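Local atomic coordinates of acetyl-CoA hydrolase/transferase family protein (Porphyromonas gingivalis, PDB entry 2NVV), a protein that probably hydrolyses acetyl-CoA or transfers coenzyme A between carboxylic acids, as its family does, and binds zinc. Residues E355-G360 with P407-H412; T27-P32 with P138-G143; I341-G346 with T383-V388; F301-S306 with L329-E334. All coordinates share one frame; numbering follows the deposited sequence.

Contact 1. Residues E355-G360 with P407-H412. With ZN (zinc ion), chain H.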
loop_
_atom_site.group_PDB
_atom_site.type_symbol
_atom_site.label_atom_id
_atom_site.label_comp_id
_atom_site.label_asym_id
_atom_site.label_seq_id
_atom_site.Cartn_x
_atom_site.Cartn_y
_atom_site.Cartn_z
ATOM N N GLU A 355 -6.771 -12.685 11.439
ATOM C CA GLU A 355 -7.993 -13.167 10.838
ATOM C C GLU A 355 -8.055 -12.678 9.386
ATOM O O GLU A 355 -7.345 -11.753 8.997
ATOM C CB GLU A 355 -9.200 -12.669 11.627
ATOM C CG GLU A 355 -9.619 -11.238 11.343
ATOM C CD GLU A 355 -10.810 -10.824 12.182
ATOM O OE1 GLU A 355 -11.506 -11.718 12.710
ATOM O OE2 GLU A 355 -11.061 -9.609 12.312
ATOM N N ALA A 356 -8.890 -13.324 8.583
ATOM C CA ALA A 356 -9.058 -12.961 7.180
ATOM C C ALA A 356 -10.521 -13.156 6.834
ATOM O O ALA A 356 -11.209 -13.928 7.500
ATOM C CB ALA A 356 -8.194 -13.863 6.302
ATOM N N ASP A 357 -11.018 -12.450 5.827
ATOM C CA ASP A 357 -12.407 -12.653 5.433
ATOM C C ASP A 357 -12.459 -13.273 4.046
ATOM O O ASP A 357 -11.461 -13.306 3.324
ATOM C CB ASP A 357 -13.237 -11.356 5.495
ATOM C CG ASP A 357 -12.742 -10.277 4.557
ATOM O OD1 ASP A 357 -12.354 -10.596 3.417
ATOM O OD2 ASP A 357 -12.769 -9.092 4.963
ATOM N N ILE A 358 -13.630 -13.772 3.685
ATOM C CA ILE A 358 -13.836 -14.442 2.405
ATOM C C ILE A 358 -13.570 -13.622 1.146
ATOM O O ILE A 358 -13.633 -14.151 0.036
ATOM C CB ILE A 358 -15.273 -15.041 2.348
ATOM C CG1 ILE A 358 -16.306 -13.975 2.724
ATOM C CG2 ILE A 358 -15.374 -16.228 3.321
ATOM C CD1 ILE A 358 -17.759 -14.462 2.709
ATOM N N PHE A 359 -13.260 -12.339 1.298
ATOM C CA PHE A 359 -12.989 -11.528 0.126
ATOM C C PHE A 359 -11.516 -11.164 -0.028
ATOM O O PHE A 359 -11.145 -10.358 -0.891
ATOM C CB PHE A 359 -13.873 -10.287 0.146
ATOM C CG PHE A 359 -15.330 -10.612 0.119
ATOM C CD1 PHE A 359 -16.116 -10.444 1.255
ATOM C CD2 PHE A 359 -15.907 -11.170 -1.023
ATOM C CE1 PHE A 359 -17.467 -10.839 1.261
ATOM C CE2 PHE A 359 -17.247 -11.567 -1.031
ATOM C CZ PHE A 359 -18.029 -11.402 0.118
ATOM N N GLY A 360 -10.679 -11.771 0.812
ATOM C CA GLY A 360 -9.245 -11.540 0.742
ATOM C C GLY A 360 -8.666 -10.409 1.559
ATOM O O GLY A 360 -7.518 -10.022 1.347
ATOM N N PRO A 407 -16.847 -13.350 7.802
ATOM C CA PRO A 407 -17.531 -12.663 6.700
ATOM C C PRO A 407 -16.805 -11.367 6.339
ATOM O O PRO A 407 -16.564 -11.089 5.164
ATOM C CB PRO A 407 -18.925 -12.407 7.269
ATOM C CG PRO A 407 -19.131 -13.588 8.184
ATOM C CD PRO A 407 -17.795 -13.711 8.873
HETATM N N MSE A 408 -16.473 -10.580 7.363
HETATM C CA MSE A 408 -15.748 -9.323 7.197
HETATM C C MSE A 408 -14.779 -9.180 8.361
HETATM O O MSE A 408 -15.140 -9.480 9.496
HETATM C CB MSE A 408 -16.702 -8.131 7.199
HETATM C CG MSE A 408 -16.027 -6.820 6.824
HETATM SE SE MSE A 408 -17.095 -5.222 7.177
HETATM C CE MSE A 408 -18.141 -5.124 5.542
ATOM N N VAL A 409 -13.548 -8.745 8.080
ATOM C CA VAL A 409 -12.560 -8.570 9.146
ATOM C C VAL A 409 -12.944 -7.357 10.010
ATOM O O VAL A 409 -13.305 -6.301 9.485
ATOM C CB VAL A 409 -11.106 -8.380 8.591
ATOM C CG1 VAL A 409 -10.591 -9.678 8.004
ATOM C CG2 VAL A 409 -11.073 -7.295 7.551
ATOM N N ALA A 410 -12.868 -7.529 11.331
ATOM C CA ALA A 410 -13.202 -6.477 12.284
ATOM C C ALA A 410 -12.246 -5.291 12.202
ATOM O O ALA A 410 -12.491 -4.247 12.803
ATOM C CB ALA A 410 -13.215 -7.039 13.695
ATOM N N HIS A 411 -11.158 -5.462 11.458
ATOM C CA HIS A 411 -10.165 -4.411 11.280
ATOM C C HIS A 411 -9.391 -4.704 10.010
ATOM O O HIS A 411 -8.812 -5.777 9.877
ATOM C CB HIS A 411 -9.190 -4.376 12.455
ATOM C CG HIS A 411 -8.219 -3.242 12.390
ATOM N ND1 HIS A 411 -8.582 -1.939 12.658
ATOM C CD2 HIS A 411 -6.910 -3.205 12.049
ATOM C CE1 HIS A 411 -7.537 -1.149 12.487
ATOM N NE2 HIS A 411 -6.511 -1.892 12.116
ATOM N N HIS A 412 -9.378 -3.755 9.080
ATOM C CA HIS A 412 -8.674 -3.940 7.819
ATOM C C HIS A 412 -7.255 -3.377 7.810
ATOM O O HIS A 412 -7.046 -2.178 7.965
ATOM C CB HIS A 412 -9.459 -3.300 6.671
ATOM C CG HIS A 412 -10.796 -3.926 6.415
ATOM N ND1 HIS A 412 -11.133 -4.496 5.203
ATOM C CD2 HIS A 412 -11.885 -4.057 7.208
ATOM C CE1 HIS A 412 -12.371 -4.953 5.261
ATOM N NE2 HIS A 412 -12.851 -4.700 6.466
HETATM ZN ZN ZN H . -4.647 -0.830 11.207
HETATM O O HOH W 1 -5.354 -0.352 9.203
HETATM O O HOH W 2 -3.629 -1.561 13.243
#
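The carboxylates of Glu355 and Asp357 reach across to consecutive backbone amides of segment 407-412, tying strand 355-357 of a mixed sheet to the loop that carries a zinc ligand. Glu355 OE2 takes the N-H of Ala410 at 2.9 Å, which approaches from above the carboxylate plane, 37° out of it. Two residues on, Asp357 OD2 accepts from Val409 N at 3.2 Å through its anti lone pair. Val409 sits between the two acids: its side chain crosses that of Asp357 at about a right angle, with CG2 lying 3.6 Å from Asp357 OD2, while CG1 packs on Glu355 CG. The same CG2 lies over the centre of the His412 ring, 3.2 Å above its plane. With CG between the backbone N and the carbonyl carbon (chi1 62°), the Asp357 carboxylate can serve both sides: while OD2 faces Val409, OD1 accepts from Phe359 N at 2.9 Å, an Asx turn, and also takes Asn361 ND2. Glu355 OE2 likewise has a second donor, Asn363 ND2 of the adjacent strand 362-367. The loop runs along the subunit interface, where the metal is shared: Asp413 comes from the same chain, whereas Glu416 and His417 belong to the second subunit. Two waters complete the six atoms around the zinc ion, which His411 NE2 binds at 2.3 Å.

Contact 2. Residues T27-P32 with P138-G143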
loop_
_atom_site.group_PDB
_atom_site.type_symbol
_atom_site.label_atom_id
_atom_site.label_comp_id
_atom_site.label_asym_id
_atom_site.label_seq_id
_atom_site.Cartn_x
_atom_site.Cartn_y
_atom_site.Cartn_z
ATOM N N THR A 27 13.528 -4.834 17.247
ATOM C CA THR A 27 13.112 -5.949 18.091
ATOM C C THR A 27 14.110 -5.778 19.228
ATOM O O THR A 27 15.039 -4.985 19.104
ATOM C CB THR A 27 13.316 -7.359 17.455
ATOM O OG1 THR A 27 14.681 -7.767 17.599
ATOM C CG2 THR A 27 12.927 -7.359 15.989
ATOM N N PRO A 28 13.942 -6.501 20.346
ATOM C CA PRO A 28 14.901 -6.344 21.446
ATOM C C PRO A 28 16.341 -6.197 20.955
ATOM O O PRO A 28 17.114 -5.415 21.507
ATOM C CB PRO A 28 14.694 -7.613 22.257
ATOM C CG PRO A 28 13.243 -7.823 22.134
ATOM C CD PRO A 28 12.980 -7.573 20.649
ATOM N N ALA A 29 16.691 -6.944 19.914
ATOM C CA ALA A 29 18.040 -6.900 19.342
ATOM C C ALA A 29 18.484 -5.479 18.947
ATOM O O ALA A 29 17.775 -4.780 18.210
ATOM C CB ALA A 29 18.119 -7.833 18.126
ATOM N N GLY A 30 19.653 -5.065 19.442
ATOM C CA GLY A 30 20.189 -3.746 19.128
ATOM C C GLY A 30 19.650 -2.593 19.956
ATOM O O GLY A 30 19.980 -1.443 19.703
ATOM N N ASN A 31 18.828 -2.909 20.953
ATOM C CA ASN A 31 18.218 -1.912 21.825
ATOM C C ASN A 31 18.944 -1.719 23.144
ATOM O O ASN A 31 19.539 -2.652 23.679
ATOM C CB ASN A 31 16.777 -2.315 22.142
ATOM C CG ASN A 31 15.790 -1.809 21.125
ATOM O OD1 ASN A 31 15.339 -0.668 21.191
ATOM N ND2 ASN A 31 15.454 -2.651 20.169
ATOM N N PRO A 32 18.902 -0.492 23.692
ATOM C CA PRO A 32 19.556 -0.209 24.967
ATOM C C PRO A 32 18.813 -1.024 26.037
ATOM O O PRO A 32 17.596 -1.182 25.951
ATOM C CB PRO A 32 19.371 1.301 25.112
ATOM C CG PRO A 32 18.093 1.558 24.366
ATOM C CD PRO A 32 18.299 0.731 23.138
ATOM N N PRO A 138 26.710 -0.455 15.441
ATOM C CA PRO A 138 25.499 -1.043 16.020
ATOM C C PRO A 138 25.739 -2.492 16.411
ATOM O O PRO A 138 26.790 -3.056 16.102
ATOM C CB PRO A 138 24.478 -0.957 14.884
ATOM C CG PRO A 138 25.060 0.014 13.920
ATOM C CD PRO A 138 26.528 -0.232 14.000
ATOM N N THR A 139 24.766 -3.099 17.082
ATOM C CA THR A 139 24.905 -4.485 17.466
ATOM C C THR A 139 24.091 -5.370 16.540
ATOM O O THR A 139 24.405 -5.488 15.357
ATOM C CB THR A 139 24.491 -4.734 18.929
ATOM O OG1 THR A 139 23.205 -4.164 19.174
ATOM C CG2 THR A 139 25.502 -4.124 19.871
ATOM N N THR A 140 23.028 -5.970 17.057
ATOM C CA THR A 140 22.229 -6.892 16.255
ATOM C C THR A 140 20.941 -6.373 15.604
ATOM O O THR A 140 20.231 -7.142 14.961
ATOM C CB THR A 140 21.907 -8.146 17.094
ATOM O OG1 THR A 140 21.343 -7.750 18.353
ATOM C CG2 THR A 140 23.179 -8.954 17.340
ATOM N N GLY A 141 20.645 -5.085 15.762
ATOM C CA GLY A 141 19.444 -4.523 15.171
ATOM C C GLY A 141 19.707 -3.106 14.722
ATOM O O GLY A 141 20.354 -2.366 15.445
ATOM N N VAL A 142 19.218 -2.709 13.549
ATOM C CA VAL A 142 19.457 -1.348 13.058
ATOM C C VAL A 142 18.284 -0.386 13.244
ATOM O O VAL A 142 18.445 0.681 13.818
ATOM C CB VAL A 142 19.868 -1.348 11.565
ATOM C CG1 VAL A 142 20.255 0.075 11.135
ATOM C CG2 VAL A 142 21.051 -2.301 11.353
ATOM N N GLY A 143 17.112 -0.757 12.748
ATOM C CA GLY A 143 15.941 0.088 12.891
ATOM C C GLY A 143 16.065 1.452 12.243
ATOM O O GLY A 143 16.255 1.559 11.030
#
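Gly30 and Ala29, the central pair of a type II beta turn from Pro28 to Asn31, press against Thr139, Thr140 and Gly141 of a second loop. The turn follows strand 20-23 of the parallel N-terminal sheet, and its partner precedes helix 145-151. Gly30, which has the most surface buried here, is the third residue of the turn and has the positive phi (82°) usual at that position. Its CA faces Thr139 OG1, whose hydrogen-bonding partner is Glu126 OE2, and packs 3.7 Å from Gly141 N. The nearest CA atoms of the two loops belong to Gly30 and Gly141, 4.1 Å apart, so backbone lies directly against backbone. Ala29 CB points at the other loop and lies beside the Thr140 side chain, 3.9 Å from its CB. In Thr140 the hydroxyl is set between the backbone N and the carbonyl carbon (chi1 52°), turning OG1 toward the Ala29-Gly30 peptide, 3.4 Å from Gly30 N. The turn is braced from within: Ala29 N donates to Thr27 OG1 at 3.2 Å in an ST turn, and Asn31 N donates to Pro28 O. Across the loops, the carbonyl of Ala29 receives a CA-H...O contact from Gly141, with CA 3.5 Å from O.

Contact 3. Residues I341-G346 with T383-V388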
loop_
_atom_site.group_PDB
_atom_site.type_symbol
_atom_site.label_atom_id
_atom_site.label_comp_id
_atom_site.label_asym_id
_atom_site.label_seq_id
_atom_site.Cartn_x
_atom_site.Cartn_y
_atom_site.Cartn_z
ATOM N N ILE A 341 12.891 -1.262 -3.287
ATOM C CA ILE A 341 13.734 -2.453 -3.306
ATOM C C ILE A 341 12.920 -3.738 -3.395
ATOM O O ILE A 341 13.235 -4.635 -4.182
ATOM C CB ILE A 341 14.614 -2.567 -2.040
ATOM C CG1 ILE A 341 15.271 -1.222 -1.696
ATOM C CG2 ILE A 341 15.676 -3.632 -2.266
ATOM C CD1 ILE A 341 15.770 -0.447 -2.891
ATOM N N VAL A 342 11.884 -3.822 -2.566
ATOM C CA VAL A 342 11.014 -4.984 -2.521
ATOM C C VAL A 342 10.440 -5.315 -3.900
ATOM O O VAL A 342 10.555 -6.444 -4.380
ATOM C CB VAL A 342 9.861 -4.757 -1.512
ATOM C CG1 VAL A 342 8.892 -5.916 -1.533
ATOM C CG2 VAL A 342 10.422 -4.598 -0.113
ATOM N N ARG A 343 9.831 -4.319 -4.537
ATOM C CA ARG A 343 9.237 -4.508 -5.855
ATOM C C ARG A 343 10.261 -4.752 -6.961
ATOM O O ARG A 343 10.027 -5.553 -7.859
ATOM C CB ARG A 343 8.364 -3.304 -6.208
ATOM C CG ARG A 343 7.627 -3.446 -7.528
ATOM C CD ARG A 343 6.356 -2.620 -7.556
ATOM N NE ARG A 343 5.944 -2.350 -8.924
ATOM C CZ ARG A 343 4.819 -1.736 -9.265
ATOM N NH1 ARG A 343 3.966 -1.332 -8.332
ATOM N NH2 ARG A 343 4.567 -1.486 -10.548
ATOM N N ARG A 344 11.393 -4.060 -6.910
ATOM C CA ARG A 344 12.425 -4.264 -7.921
ATOM C C ARG A 344 12.993 -5.687 -7.873
ATOM O O ARG A 344 13.125 -6.321 -8.919
ATOM C CB ARG A 344 13.570 -3.277 -7.736
ATOM C CG ARG A 344 14.735 -3.492 -8.709
ATOM C CD ARG A 344 15.861 -2.501 -8.421
ATOM N NE ARG A 344 15.370 -1.123 -8.382
ATOM C CZ ARG A 344 15.889 -0.163 -7.621
ATOM N NH1 ARG A 344 16.917 -0.427 -6.831
ATOM N NH2 ARG A 344 15.369 1.057 -7.639
ATOM N N LEU A 345 13.320 -6.178 -6.672
ATOM C CA LEU A 345 13.881 -7.519 -6.503
ATOM C C LEU A 345 12.852 -8.620 -6.657
ATOM O O LEU A 345 13.210 -9.784 -6.803
ATOM C CB LEU A 345 14.534 -7.688 -5.128
ATOM C CG LEU A 345 15.585 -6.709 -4.610
ATOM C CD1 LEU A 345 16.106 -7.236 -3.285
ATOM C CD2 LEU A 345 16.720 -6.562 -5.598
ATOM N N GLY A 346 11.580 -8.255 -6.622
ATOM C CA GLY A 346 10.533 -9.251 -6.749
ATOM C C GLY A 346 10.484 -10.138 -5.518
ATOM O O GLY A 346 10.344 -11.363 -5.609
ATOM N N THR A 383 3.805 -6.906 1.702
ATOM C CA THR A 383 2.605 -7.381 1.005
ATOM C C THR A 383 2.250 -6.549 -0.226
ATOM O O THR A 383 2.099 -7.080 -1.330
ATOM C CB THR A 383 1.372 -7.365 1.930
ATOM O OG1 THR A 383 1.601 -8.224 3.051
ATOM C CG2 THR A 383 0.150 -7.830 1.186
ATOM N N ARG A 384 2.112 -5.243 -0.015
ATOM C CA ARG A 384 1.751 -4.323 -1.080
ATOM C C ARG A 384 2.655 -4.368 -2.310
ATOM O O ARG A 384 2.162 -4.307 -3.438
ATOM C CB ARG A 384 1.694 -2.894 -0.541
ATOM C CG ARG A 384 1.478 -1.836 -1.617
ATOM C CD ARG A 384 0.125 -1.975 -2.285
ATOM N NE ARG A 384 -0.933 -1.338 -1.497
ATOM C CZ ARG A 384 -1.201 -0.032 -1.514
ATOM N NH1 ARG A 384 -2.179 0.463 -0.764
ATOM N NH2 ARG A 384 -0.502 0.778 -2.298
ATOM N N ASN A 385 3.964 -4.500 -2.106
ATOM C CA ASN A 385 4.899 -4.499 -3.229
ATOM C C ASN A 385 5.566 -5.810 -3.632
ATOM O O ASN A 385 6.358 -5.831 -4.569
ATOM C CB ASN A 385 5.978 -3.453 -2.981
ATOM C CG ASN A 385 5.396 -2.086 -2.653
ATOM O OD1 ASN A 385 5.386 -1.659 -1.492
ATOM N ND2 ASN A 385 4.891 -1.402 -3.671
ATOM N N SER A 386 5.236 -6.905 -2.954
ATOM C CA SER A 386 5.839 -8.191 -3.274
ATOM C C SER A 386 5.444 -8.733 -4.643
ATOM O O SER A 386 4.414 -8.357 -5.207
ATOM C CB SER A 386 5.467 -9.236 -2.234
ATOM O OG SER A 386 4.082 -9.498 -2.299
ATOM N N TYR A 387 6.278 -9.638 -5.152
ATOM C CA TYR A 387 6.066 -10.288 -6.440
ATOM C C TYR A 387 4.730 -10.997 -6.319
ATOM O O TYR A 387 3.894 -10.927 -7.211
ATOM C CB TYR A 387 7.198 -11.288 -6.683
ATOM C CG TYR A 387 7.334 -11.770 -8.100
ATOM C CD1 TYR A 387 6.658 -12.902 -8.538
ATOM C CD2 TYR A 387 8.189 -11.129 -8.989
ATOM C CE1 TYR A 387 6.841 -13.392 -9.830
ATOM C CE2 TYR A 387 8.379 -11.606 -10.283
ATOM C CZ TYR A 387 7.707 -12.738 -10.698
ATOM O OH TYR A 387 7.900 -13.223 -11.972
ATOM N N VAL A 388 4.549 -11.688 -5.199
ATOM C CA VAL A 388 3.309 -12.394 -4.888
ATOM C C VAL A 388 3.214 -12.317 -3.374
ATOM O O VAL A 388 4.156 -12.696 -2.682
ATOM C CB VAL A 388 3.340 -13.899 -5.267
ATOM C CG1 VAL A 388 1.914 -14.448 -5.281
ATOM C CG2 VAL A 388 3.989 -14.104 -6.603
#
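A Schellman motif closes helix 339-345 at Gly346, and this terminus packs against Asn385 and Tyr387 where the chain leaves helix 379-385. Each helix leads into a strand, 348-352 and 389-392, and these run parallel as neighbours in one sheet, so the contact lies where two helices hand over to adjacent strands. Gly346 has positive phi (69°); Val347 N bonds back to Val342 O, and a weak bond runs from Gly346 N to Arg343 O. Tyr387 CB comes 3.3 Å from the carbonyl O of Gly346, and the ring atom CD2 is 3.7 Å from Gly346 CA. One turn back, Val342 points CG1 toward the second segment, 3.9 Å from the carbonyl carbon of Asn385 and 4.1 Å from its CB. Arg343 meets Asn385 alongside: CB to CB is 4.0 Å, and Arg343 CA makes a bent CA-H...O contact with Asn385 O, 3.4 Å away. With CG opposite its backbone N (chi1 -176°) and the chain extended to NE, Arg343 carries its guanidinium past Asn385 to the second subunit, where NH2 binds Ser106 O. The Tyr387 ring also stacks there, on Tyr114 of the second subunit. Within the contact no conventional hydrogen bond joins the segments; they rely on van der Waals packing, much of it side chain on backbone, and one CA-H...O contact, while the second subunit engages at least part of Arg343's polar end.

Contact 4. Residues F301-S306 with L329-E334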
loop_
_atom_site.group_PDB
_atom_site.type_symbol
_atom_site.label_atom_id
_atom_site.label_comp_id
_atom_site.label_asym_id
_atom_site.label_seq_id
_atom_site.Cartn_x
_atom_site.Cartn_y
_atom_site.Cartn_z
ATOM N N PHE A 301 22.249 -16.269 1.608
ATOM C CA PHE A 301 22.514 -14.954 2.170
ATOM C C PHE A 301 21.256 -14.440 2.860
ATOM O O PHE A 301 20.143 -14.875 2.559
ATOM C CB PHE A 301 22.902 -14.009 1.025
ATOM C CG PHE A 301 23.160 -12.603 1.454
ATOM C CD1 PHE A 301 24.396 -12.233 1.969
ATOM C CD2 PHE A 301 22.152 -11.648 1.376
ATOM C CE1 PHE A 301 24.620 -10.927 2.406
ATOM C CE2 PHE A 301 22.371 -10.345 1.811
ATOM C CZ PHE A 301 23.600 -9.985 2.326
ATOM N N ALA A 302 21.431 -13.520 3.796
ATOM C CA ALA A 302 20.287 -12.963 4.481
ATOM C C ALA A 302 20.395 -11.457 4.694
ATOM O O ALA A 302 21.324 -10.970 5.324
ATOM C CB ALA A 302 20.084 -13.654 5.809
ATOM N N SER A 303 19.438 -10.723 4.141
ATOM C CA SER A 303 19.384 -9.291 4.322
ATOM C C SER A 303 18.241 -9.063 5.299
ATOM O O SER A 303 17.207 -9.714 5.201
ATOM C CB SER A 303 19.084 -8.589 3.006
ATOM O OG SER A 303 19.048 -7.177 3.182
ATOM N N GLY A 304 18.428 -8.164 6.253
ATOM C CA GLY A 304 17.380 -7.894 7.213
ATOM C C GLY A 304 17.635 -6.602 7.960
ATOM O O GLY A 304 18.527 -5.836 7.602
ATOM N N CYS A 305 16.851 -6.354 9.001
ATOM C CA CYS A 305 17.016 -5.151 9.803
ATOM C C CYS A 305 17.580 -5.536 11.159
ATOM O O CYS A 305 18.120 -4.706 11.879
ATOM C CB CYS A 305 15.678 -4.447 9.992
ATOM S SG CYS A 305 15.817 -2.806 10.700
ATOM N N SER A 306 17.446 -6.809 11.506
ATOM C CA SER A 306 17.954 -7.292 12.779
ATOM C C SER A 306 18.246 -8.779 12.729
ATOM O O SER A 306 17.667 -9.519 11.939
ATOM C CB SER A 306 16.938 -7.044 13.890
ATOM O OG SER A 306 15.873 -7.978 13.797
ATOM N N LEU A 329 23.604 -9.404 6.311
ATOM C CA LEU A 329 23.746 -7.962 6.154
ATOM C C LEU A 329 22.547 -7.299 6.809
ATOM O O LEU A 329 21.408 -7.620 6.476
ATOM C CB LEU A 329 23.802 -7.583 4.675
ATOM C CG LEU A 329 24.213 -6.144 4.351
ATOM C CD1 LEU A 329 25.632 -5.871 4.845
ATOM C CD2 LEU A 329 24.129 -5.945 2.857
ATOM N N LEU A 330 22.807 -6.395 7.757
ATOM C CA LEU A 330 21.734 -5.698 8.453
ATOM C C LEU A 330 21.610 -4.259 7.953
ATOM O O LEU A 330 22.602 -3.531 7.860
ATOM C CB LEU A 330 21.981 -5.722 9.963
ATOM C CG LEU A 330 22.140 -7.107 10.594
ATOM C CD1 LEU A 330 22.249 -6.966 12.092
ATOM C CD2 LEU A 330 20.959 -7.973 10.253
ATOM N N ARG A 331 20.377 -3.861 7.641
ATOM C CA ARG A 331 20.095 -2.528 7.117
ATOM C C ARG A 331 19.048 -1.788 7.954
ATOM O O ARG A 331 18.339 -2.390 8.771
ATOM C CB ARG A 331 19.561 -2.633 5.685
ATOM C CG ARG A 331 20.324 -3.559 4.744
ATOM C CD ARG A 331 19.479 -3.814 3.504
ATOM N NE ARG A 331 20.080 -4.754 2.559
ATOM C CZ ARG A 331 21.019 -4.424 1.677
ATOM N NH1 ARG A 331 21.510 -5.342 0.852
ATOM N NH2 ARG A 331 21.468 -3.174 1.613
ATOM N N PRO A 332 18.948 -0.460 7.769
ATOM C CA PRO A 332 17.955 0.307 8.526
ATOM C C PRO A 332 16.636 -0.125 7.909
ATOM O O PRO A 332 16.614 -0.500 6.750
ATOM C CB PRO A 332 18.302 1.755 8.183
ATOM C CG PRO A 332 19.771 1.695 7.839
ATOM C CD PRO A 332 19.835 0.442 7.012
ATOM N N GLN A 333 15.546 -0.079 8.665
ATOM C CA GLN A 333 14.245 -0.503 8.143
ATOM C C GLN A 333 13.813 0.349 6.949
ATOM O O GLN A 333 12.934 -0.032 6.167
ATOM C CB GLN A 333 13.191 -0.457 9.257
ATOM C CG GLN A 333 12.915 0.922 9.824
ATOM C CD GLN A 333 12.250 0.850 11.188
ATOM O OE1 GLN A 333 12.851 0.372 12.152
ATOM N NE2 GLN A 333 11.011 1.313 11.277
ATOM N N GLU A 334 14.443 1.505 6.796
ATOM C CA GLU A 334 14.125 2.367 5.673
ATOM C C GLU A 334 14.516 1.649 4.396
ATOM O O GLU A 334 13.926 1.866 3.347
ATOM C CB GLU A 334 14.882 3.693 5.783
ATOM C CG GLU A 334 14.924 4.488 4.490
ATOM C CD GLU A 334 15.174 5.969 4.712
ATOM O OE1 GLU A 334 15.990 6.327 5.594
ATOM O OE2 GLU A 334 14.554 6.777 3.988
#
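Gly304 O receives the N-H of Arg331 at 2.7 Å, nearly straight at 163°, and the Leu330 CA-H also points at it, with CA 3.3 Å away. This is the last rung of a parallel pairing between strands 299-304 and 328-330, the middle and outer strands of a three-stranded sheet. The bonds before it alternate as parallel strands require: Leu329 N to Ala302 O at 2.9 Å, then Gly304 N to Leu329 O at 3.0 Å. Ser303 and Leu329 share one face of the sheet, and Leu330 projects from the other, its CD2 reaching over to the Ser306 backbone. Phe301 crosses Leu329 obliquely, its ring atom CZ packing on Leu329 CB. Past the strand ends, Cys305 turns SG, opposite its backbone N (chi1 -169°), toward the start of helix 333-336, where SG is 3.8 Å from Gln333 CB. The Cys305 side chain comes within about 5 Å of that of Glu284, the predicted glutamyl-CoA thioester residue, which puts the strand ends beside the probable active site. Arg331 rises from the sheet on the side of Ser303 and Leu329, leaning back toward them, and its NH1 is taken by Pro190 O and Asp192 O. Leu329 CD2 lies over one face of the guanidinium, toward its rim, while at the edge NE donates to Ser303 OG at 2.7 Å, with the oxygen only 5° out of the guanidinium plane.

Overall arrangement
Contacts 2 and 4 form one continuous patch, their centres 11 Å apart: Val142 N lies 2.8 Å from Cys305 O and Gly143 O 3.0 Å from Gln333 N, both probable hydrogen bonds that join the 138-143 loop to the end of strand 299-304 and the start of helix 333-336. The predicted catalytic Glu284 is near this patch, its side chain about 10 Å from Gly141 of contact 2 and about 9 Å from the Val342 side chain of contact 3. Contact 3 comes within about 6 Å of contact 4, nearest atoms. Contact 1, with the zinc, is far from contacts 2 and 4 (centres 34 and 31 Å away) but within about 8 Å of contact 3, nearest atoms, and both touch the second subunit.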